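Local coordinates for protein glycoside hydrolase family 81 (Clostridium thermocellum, PDB 6FOP) that probably hydrolyses beta-1,3-glucans such as laminarin, as a glucanase of the Clostridium thermocellum cellulosome, at residues Trp535-Leu538 and Ile542-Pro545; Tyr560-Trp565 and Tyr599-Arg604. One frame throughout, in Å; residues are numbered along the deposited sequence. Where two conformers were deposited one is given.

Contact 1. Residues Trp535-Leu538 and Ile542-Pro545; sequences WFDL and IFSP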
ATOM      1  N   TRP A 535       8.116   7.964  -1.073  1.00 13.48           N
ATOM      2  CA  TRP A 535       8.985   7.941   0.120  1.00 13.91           C
ATOM      3  C   TRP A 535      10.419   8.395  -0.157  1.00 12.83           C
ATOM      4  O   TRP A 535      10.977   9.196   0.587  1.00 13.91           O
ATOM      5  CB  TRP A 535       8.981   6.529   0.757  1.00 13.45           C
ATOM      6  CG  TRP A 535       7.793   6.223   1.646  1.00 12.69           C
ATOM      7  CD1 TRP A 535       7.755   6.311   2.970  1.00 13.76           C
ATOM      8  CD2 TRP A 535       6.453   5.823   1.238  1.00 12.20           C
ATOM      9  NE1 TRP A 535       6.531   5.952   3.465  1.00 13.67           N
ATOM     10  CE2 TRP A 535       5.703   5.643   2.417  1.00 12.44           C
ATOM     11  CE3 TRP A 535       5.837   5.558   0.009  1.00 13.24           C
ATOM     12  CZ2 TRP A 535       4.374   5.210   2.403  1.00 13.38           C
ATOM     13  CZ3 TRP A 535       4.508   5.142  -0.000  1.00 13.06           C
ATOM     14  CH2 TRP A 535       3.787   5.004   1.188  1.00 13.92           C
ATOM     15  N   PHE A 536      11.004   7.915  -1.254  1.00 12.67           N
ATOM     16  CA  PHE A 536      12.405   8.224  -1.551  1.00 14.05           C
ATOM     17  C   PHE A 536      12.627   9.233  -2.680  1.00 14.68           C
ATOM     18  O   PHE A 536      13.747   9.730  -2.822  1.00 14.90           O
ATOM     19  CB  PHE A 536      13.177   6.948  -1.898  1.00 13.62           C
ATOM     20  CG  PHE A 536      13.209   5.911  -0.804  1.00 14.68           C
ATOM     21  CD1 PHE A 536      13.439   6.276   0.508  1.00 15.99           C
ATOM     22  CD2 PHE A 536      13.046   4.552  -1.092  1.00 16.88           C
ATOM     23  CE1 PHE A 536      13.474   5.327   1.523  1.00 14.93           C
ATOM     24  CE2 PHE A 536      13.111   3.586  -0.079  1.00 17.57           C
ATOM     25  CZ  PHE A 536      13.296   3.986   1.233  1.00 15.90           C
ATOM     26  N   ASP A 537      11.577   9.510  -3.473  1.00 14.23           N
ATOM     27  CA  ASP A 537      11.663  10.424  -4.636  1.00 14.17           C
ATOM     28  C   ASP A 537      12.996  10.249  -5.385  1.00 15.67           C
ATOM     29  O   ASP A 537      13.776  11.191  -5.570  1.00 16.05           O
ATOM     30  CB  ASP A 537      11.461  11.895  -4.201  1.00 14.64           C
ATOM     31  CG  ASP A 537      11.304  12.857  -5.362  1.00 16.51           C
ATOM     32  OD1 ASP A 537      11.027  12.425  -6.482  1.00 16.63           O
ATOM     33  OD2 ASP A 537      11.428  14.091  -5.109  1.00 17.03           O
ATOM     34  N   LEU A 538      13.234   9.028  -5.848  1.00 14.90           N
ATOM     35  CA  LEU A 538      14.480   8.727  -6.558  1.00 15.95           C
ATOM     36  C   LEU A 538      14.688   9.546  -7.816  1.00 16.56           C
ATOM     37  O   LEU A 538      15.817   9.845  -8.181  1.00 18.41           O
ATOM     38  CB  LEU A 538      14.580   7.238  -6.893  1.00 16.51           C
ATOM     39  CG  LEU A 538      14.607   6.234  -5.752  1.00 17.22           C
ATOM     40  CD1 LEU A 538      14.873   4.858  -6.330  1.00 17.69           C
ATOM     41  CD2 LEU A 538      15.677   6.587  -4.742  1.00 16.73           C
ATOM     42  N   ILE A 542       9.138  14.526  -7.462  1.00 17.28           N
ATOM     43  CA  ILE A 542       7.923  14.435  -6.669  1.00 18.19           C
ATOM     44  C   ILE A 542       7.886  15.524  -5.601  1.00 17.82           C
ATOM     45  O   ILE A 542       6.915  16.263  -5.500  1.00 19.73           O
ATOM     46  CB  ILE A 542       7.758  13.037  -6.024  1.00 18.39           C
ATOM     47  CG1 ILE A 542       7.828  11.923  -7.085  1.00 18.48           C
ATOM     48  CG2 ILE A 542       6.468  12.991  -5.203  1.00 18.89           C
ATOM     49  CD1 ILE A 542       6.699  11.918  -8.081  1.00 18.89           C
ATOM     50  N   PHE A 543       8.941  15.610  -4.785  1.00 16.48           N
ATOM     51  CA  PHE A 543       8.936  16.493  -3.625  1.00 16.89           C
ATOM     52  C   PHE A 543       9.091  17.940  -4.055  1.00 17.62           C
ATOM     53  O   PHE A 543       9.833  18.247  -4.986  1.00 19.31           O
ATOM     54  CB  PHE A 543      10.029  16.132  -2.618  1.00 16.42           C
ATOM     55  CG  PHE A 543       9.916  14.749  -2.019  1.00 16.14           C
ATOM     56  CD1 PHE A 543       8.740  13.987  -2.083  1.00 16.85           C
ATOM     57  CD2 PHE A 543      11.006  14.204  -1.367  1.00 17.00           C
ATOM     58  CE1 PHE A 543       8.671  12.722  -1.519  1.00 16.91           C
ATOM     59  CE2 PHE A 543      10.927  12.951  -0.781  1.00 16.39           C
ATOM     60  CZ  PHE A 543       9.768  12.201  -0.889  1.00 16.21           C
ATOM     61  N   SER A 544       8.368  18.816  -3.371  1.00 18.77           N
ATOM     62  CA  SER A 544       8.482  20.256  -3.593  1.00 19.14           C
ATOM     63  C   SER A 544       9.894  20.759  -3.292  1.00 19.99           C
ATOM     64  O   SER A 544      10.523  20.279  -2.354  1.00 19.90           O
ATOM     65  CB  SER A 544       7.539  21.000  -2.644  1.00 21.10           C
ATOM     66  OG  SER A 544       7.723  22.414  -2.764  1.00 22.93           O
ATOM     67  N   PRO A 545      10.389  21.749  -4.054  1.00 22.38           N
ATOM     68  CA  PRO A 545      11.656  22.353  -3.669  1.00 24.17           C
ATOM     69  C   PRO A 545      11.665  22.939  -2.251  1.00 22.77           C
ATOM     70  O   PRO A 545      12.731  23.060  -1.649  1.00 26.31           O
ATOM     71  CB  PRO A 545      11.838  23.464  -4.710  1.00 28.39           C
ATOM     72  CG  PRO A 545      11.073  23.011  -5.890  1.00 29.80           C
ATOM     73  CD  PRO A 545       9.900  22.255  -5.353  1.00 26.28           C
TER
HETATM   74  O   HOH W   1      11.808  16.714  -6.123  1.00 24.97           O
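D537 meets I542 and F543 with its whole side chain, the carboxylate reaching their backbone amides and the methylene lying on the phenyl ring. CG is anti to the backbone N (chi1 -170°), which carries both oxygens toward the returning chain. OD1 accepts the amide of I542, I542 N to D537 OD1 being 3.0 Å. OD2 accepts the next amide in a straighter bond, with F543 N and D537 OD2 2.9 Å apart and an N-H...O angle of 172°. Both donors arrive from above the carboxylate plane, the F543 amide the more steeply, at 61° out of it. D537 CB makes a CH-pi contact almost at the middle of the F543 face, 3.6 Å from the ring centroid. Just after helix 514-534, in the C-terminal domain whose family is built as an (alpha/alpha)6 barrel, D537 leaves helical backbone angles with a positive phi, and one carboxylate ties together the loop that follows. W535 O lies at the edge of the F543 ring, close to its plane and 3.6 Å from F543 CZ, while Y560 packs on the ring side opposite D537. A water donates to both D537 OD2 and F543 O, giving OD2 a second partner. On the other oxygen, I542 CG1 rests 3.3 Å from D537 OD1, which also takes a weak bond from D541 N.

Contact 2. Residues Tyr560-Trp565 and Tyr599-Arg604; sequences YCHEIW and YEEMLR. With NI (nickel (II) ion), chain B.
This is a metal-bridged contact, in which H562, just past strand 559-561, and E601, on helix 592-606, meet through a buried nickel ion. H562 NE2 lies 2.1 Å from the nickel, and E601 OE2 lies 2.0 Å from it. The two side chains come from opposite directions, with imidazole and carboxylate planes turned 57° apart, and the NE2-nickel-OE2 angle is about 111°. H562 NE2 and E601 OE2 are 3.4 Å apart as co-ligands and do not bond to each other. On the histidine the metal sits almost evenly between the two ring carbons that flank NE2, 3.0 Å from H562 CE1 and 3.1 Å from H562 CD2. E601 binds through one oxygen, since E601 OE1 stays 4.1 Å from the nickel and is instead held by the backbone N of N550, a second-shell bond that would fix the rotation of the carboxylate. The glutamate reaches the ion with CG anti to the backbone N (chi1 166°) and the next bond extended as well. Within the (alpha/alpha)6-barrel type of domain expected for this family of the 6-hairpin clan, the site ties the end of strand 559-561 to helices 570-575 and 592-606: H574 from the first helix and E605, one turn beyond E601 on the second, supply the other two protein ligands. H549 stacks on the H562 ring.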
ATOM      1  N   TYR A 560       2.815  15.055   3.176  1.00 14.63           N
ATOM      2  CA  TYR A 560       3.885  14.098   3.463  1.00 14.64           C
ATOM      3  C   TYR A 560       4.871  14.813   4.330  1.00 15.23           C
ATOM      4  O   TYR A 560       4.950  16.036   4.321  1.00 15.87           O
ATOM      5  CB  TYR A 560       4.546  13.518   2.214  1.00 14.76           C
ATOM      6  CG  TYR A 560       5.051  14.502   1.199  1.00 14.78           C
ATOM      7  CD1 TYR A 560       6.329  15.049   1.314  1.00 15.30           C
ATOM      8  CD2 TYR A 560       4.239  14.905   0.135  1.00 15.92           C
ATOM      9  CE1 TYR A 560       6.788  15.975   0.375  1.00 16.74           C
ATOM     10  CE2 TYR A 560       4.690  15.793  -0.821  1.00 15.91           C
ATOM     11  CZ  TYR A 560       5.948  16.351  -0.702  1.00 15.10           C
ATOM     12  OH  TYR A 560       6.387  17.251  -1.664  1.00 18.33           O
ATOM     13  N   CYS A 561       5.611  14.055   5.126  1.00 15.28           N
ATOM     14  CA  CYS A 561       6.475  14.698   6.101  1.00 15.28           C
ATOM     15  C   CYS A 561       7.610  13.810   6.561  1.00 14.35           C
ATOM     16  O   CYS A 561       7.664  12.622   6.260  1.00 15.40           O
ATOM     17  CB  CYS A 561       5.660  15.147   7.300  1.00 17.76           C
ATOM     18  SG  CYS A 561       4.907  13.774   8.186  1.00 20.80           S
ATOM     19  N   HIS A 562       8.534  14.442   7.266  1.00 14.02           N
ATOM     20  CA  HIS A 562       9.744  13.832   7.818  1.00 14.93           C
ATOM     21  C   HIS A 562       9.580  13.706   9.345  1.00 15.30           C
ATOM     22  O   HIS A 562      10.434  14.137  10.125  1.00 16.90           O
ATOM     23  CB  HIS A 562      10.912  14.706   7.408  1.00 15.63           C
ATOM     24  CG  HIS A 562      12.271  14.121   7.637  1.00 15.68           C
ATOM     25  ND1 HIS A 562      12.950  14.232   8.834  1.00 15.85           N
ATOM     26  CD2 HIS A 562      13.130  13.543   6.774  1.00 14.83           C
ATOM     27  CE1 HIS A 562      14.157  13.710   8.708  1.00 17.52           C
ATOM     28  NE2 HIS A 562      14.304  13.313   7.461  1.00 15.84           N
ATOM     29  N   GLU A 563       8.467  13.099   9.726  1.00 15.41           N
ATOM     30  CA  GLU A 563       8.086  12.858  11.123  1.00 17.44           C
ATOM     31  C   GLU A 563       7.728  11.399  11.311  1.00 15.97           C
ATOM     32  O   GLU A 563       7.358  10.715  10.353  1.00 15.99           O
ATOM     33  CB  GLU A 563       6.903  13.750  11.533  1.00 19.37           C
ATOM     34  CG  GLU A 563       7.178  15.228  11.418  1.00 22.91           C
ATOM     35  CD  GLU A 563       6.010  16.098  11.828  1.00 27.70           C
ATOM     36  OE1 GLU A 563       4.878  15.839  11.390  1.00 33.47           O
ATOM     37  OE2 GLU A 563       6.236  17.060  12.581  1.00 34.31           O
ATOM     38  N   ILE A 564       7.783  10.947  12.566  1.00 17.02           N
ATOM     39  CA  ILE A 564       7.325   9.616  12.950  1.00 17.13           C
ATOM     40  C   ILE A 564       6.475   9.706  14.197  1.00 17.73           C
ATOM     41  O   ILE A 564       6.347  10.785  14.790  1.00 18.80           O
ATOM     42  CB  ILE A 564       8.501   8.605  13.124  1.00 18.23           C
ATOM     43  CG1 ILE A 564       9.501   9.063  14.211  1.00 18.57           C
ATOM     44  CG2 ILE A 564       9.183   8.373  11.789  1.00 17.94           C
ATOM     45  CD1 ILE A 564      10.583   8.046  14.542  1.00 19.59           C
ATOM     46  N   TRP A 565       5.901   8.577  14.617  1.00 16.71           N
ATOM     47  CA  TRP A 565       4.935   8.626  15.711  1.00 18.70           C
ATOM     48  C   TRP A 565       5.483   8.815  17.102  1.00 19.23           C
ATOM     49  O   TRP A 565       4.720   9.064  18.037  1.00 23.50           O
ATOM     50  CB  TRP A 565       4.024   7.401  15.685  1.00 17.91           C
ATOM     51  CG  TRP A 565       3.005   7.329  14.595  1.00 17.92           C
ATOM     52  CD1 TRP A 565       2.863   6.319  13.679  1.00 19.26           C
ATOM     53  CD2 TRP A 565       1.931   8.248  14.352  1.00 19.52           C
ATOM     54  NE1 TRP A 565       1.750   6.554  12.889  1.00 19.70           N
ATOM     55  CE2 TRP A 565       1.179   7.738  13.275  1.00 19.90           C
ATOM     56  CE3 TRP A 565       1.547   9.464  14.930  1.00 20.91           C
ATOM     57  CZ2 TRP A 565       0.048   8.406  12.760  1.00 20.64           C
ATOM     58  CZ3 TRP A 565       0.422  10.120  14.441  1.00 23.05           C
ATOM     59  CH2 TRP A 565      -0.309   9.597  13.355  1.00 23.00           C
ATOM     60  N   TYR A 599      21.650   8.396   3.580  1.00 14.88           N
ATOM     61  CA  TYR A 599      22.473   8.207   4.771  1.00 15.25           C
ATOM     62  C   TYR A 599      23.162   9.486   5.222  1.00 14.58           C
ATOM     63  O   TYR A 599      23.140   9.803   6.424  1.00 16.45           O
ATOM     64  CB  TYR A 599      23.465   7.077   4.512  1.00 16.39           C
ATOM     65  CG  TYR A 599      24.407   6.747   5.642  1.00 15.84           C
ATOM     66  CD1 TYR A 599      24.067   5.795   6.610  1.00 16.04           C
ATOM     67  CD2 TYR A 599      25.672   7.313   5.706  1.00 16.57           C
ATOM     68  CE1 TYR A 599      24.962   5.476   7.624  1.00 16.60           C
ATOM     69  CE2 TYR A 599      26.570   6.963   6.690  1.00 16.01           C
ATOM     70  CZ  TYR A 599      26.186   6.080   7.682  1.00 15.47           C
ATOM     71  OH  TYR A 599      27.095   5.730   8.668  1.00 17.58           O
ATOM     72  N   GLU A 600      23.719  10.242   4.269  1.00 16.06           N
ATOM     73  CA  GLU A 600      24.390  11.501   4.619  0.52 16.76           C
ATOM     74  C   GLU A 600      23.403  12.559   5.121  1.00 16.63           C
ATOM     75  O   GLU A 600      23.731  13.304   6.039  1.00 17.87           O
ATOM     76  CB  GLU A 600      25.250  12.017   3.469  0.52 18.88           C
ATOM     77  CG  GLU A 600      26.483  11.151   3.169  0.52 19.92           C
ATOM     78  CD  GLU A 600      27.533  11.102   4.289  0.52 23.37           C
ATOM     79  OE1 GLU A 600      27.704  12.096   5.018  0.52 25.94           O
ATOM     80  OE2 GLU A 600      28.194  10.046   4.449  0.52 24.69           O
ATOM     81  N   GLU A 601      22.180  12.579   4.562  1.00 15.68           N
ATOM     82  CA  GLU A 601      21.169  13.485   5.116  1.00 16.54           C
ATOM     83  C   GLU A 601      20.874  13.113   6.573  1.00 15.21           C
ATOM     84  O   GLU A 601      20.773  13.965   7.451  1.00 16.57           O
ATOM     85  CB  GLU A 601      19.861  13.413   4.327  1.00 16.86           C
ATOM     86  CG  GLU A 601      18.694  14.078   5.048  1.00 18.14           C
ATOM     87  CD  GLU A 601      17.370  14.077   4.311  1.00 17.15           C
ATOM     88  OE1 GLU A 601      17.300  14.676   3.235  1.00 18.69           O
ATOM     89  OE2 GLU A 601      16.395  13.481   4.827  1.00 15.31           O
ATOM     90  N   MET A 602      20.680  11.819   6.809  1.00 14.85           N
ATOM     91  CA  MET A 602      20.408  11.309   8.155  1.00 14.48           C
ATOM     92  C   MET A 602      21.499  11.739   9.157  1.00 15.44           C
ATOM     93  O   MET A 602      21.185  12.225  10.252  1.00 15.52           O
ATOM     94  CB  MET A 602      20.231   9.770   8.081  1.00 14.77           C
ATOM     95  CG  MET A 602      20.027   9.058   9.410  1.00 15.81           C
ATOM     96  SD  MET A 602      21.538   8.724  10.338  1.00 16.80           S
ATOM     97  CE  MET A 602      22.398   7.684   9.165  1.00 15.98           C
ATOM     98  N   LEU A 603      22.763  11.627   8.762  1.00 16.08           N
ATOM     99  CA  LEU A 603      23.869  12.051   9.623  1.00 17.04           C
ATOM    100  C   LEU A 603      23.809  13.550   9.927  1.00 17.31           C
ATOM    101  O   LEU A 603      23.984  13.972  11.089  1.00 17.71           O
ATOM    102  CB  LEU A 603      25.215  11.711   8.984  1.00 17.77           C
ATOM    103  CG  LEU A 603      25.592  10.244   8.825  1.00 18.31           C
ATOM    104  CD1 LEU A 603      26.994  10.174   8.251  1.00 19.48           C
ATOM    105  CD2 LEU A 603      25.515   9.513  10.158  1.00 19.07           C
ATOM    106  N   ARG A 604      23.596  14.348   8.876  1.00 18.02           N
ATOM    107  CA  ARG A 604      23.498  15.795   9.051  1.00 19.31           C
ATOM    108  C   ARG A 604      22.382  16.164  10.026  1.00 18.04           C
ATOM    109  O   ARG A 604      22.530  17.013  10.890  1.00 20.22           O
ATOM    110  CB  ARG A 604      23.267  16.490   7.717  1.00 23.65           C
ATOM    111  CG  ARG A 604      24.478  16.563   6.819  1.00 27.67           C
ATOM    112  CD  ARG A 604      24.273  17.624   5.743  1.00 32.26           C
ATOM    113  NE  ARG A 604      23.109  17.328   4.904  1.00 35.56           N
ATOM    114  CZ  ARG A 604      23.088  16.471   3.878  1.00 33.52           C
ATOM    115  NH1 ARG A 604      24.170  15.784   3.528  1.00 39.25           N
ATOM    116  NH2 ARG A 604      21.969  16.302   3.188  1.00 36.12           N
TER
HETATM  117 NI    NI B 828      16.198  12.888   6.725  1.00 14.81          NI

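Both contacts are buried in the same C-terminal region, with centres about 13 Å apart, and they follow one another along the chain. Contact 1 is local: a single loop between helix 514-534 and strand 554-556 folds back on itself, with backbone amides, a carboxylate and a phenyl face in direct touch. Contact 2 instead spans residues far apart in sequence, joining the residue just after strand 559-561 to helix 592-606 with little surface in common and a metal between them. A carboxylate is central to each, accepting hydrogen bonds from backbone amides in one and ligating nickel in the other. Y560 connects them: its hydroxyl oxygen OH is 3.0 Å from S544 N, a probable hydrogen bond.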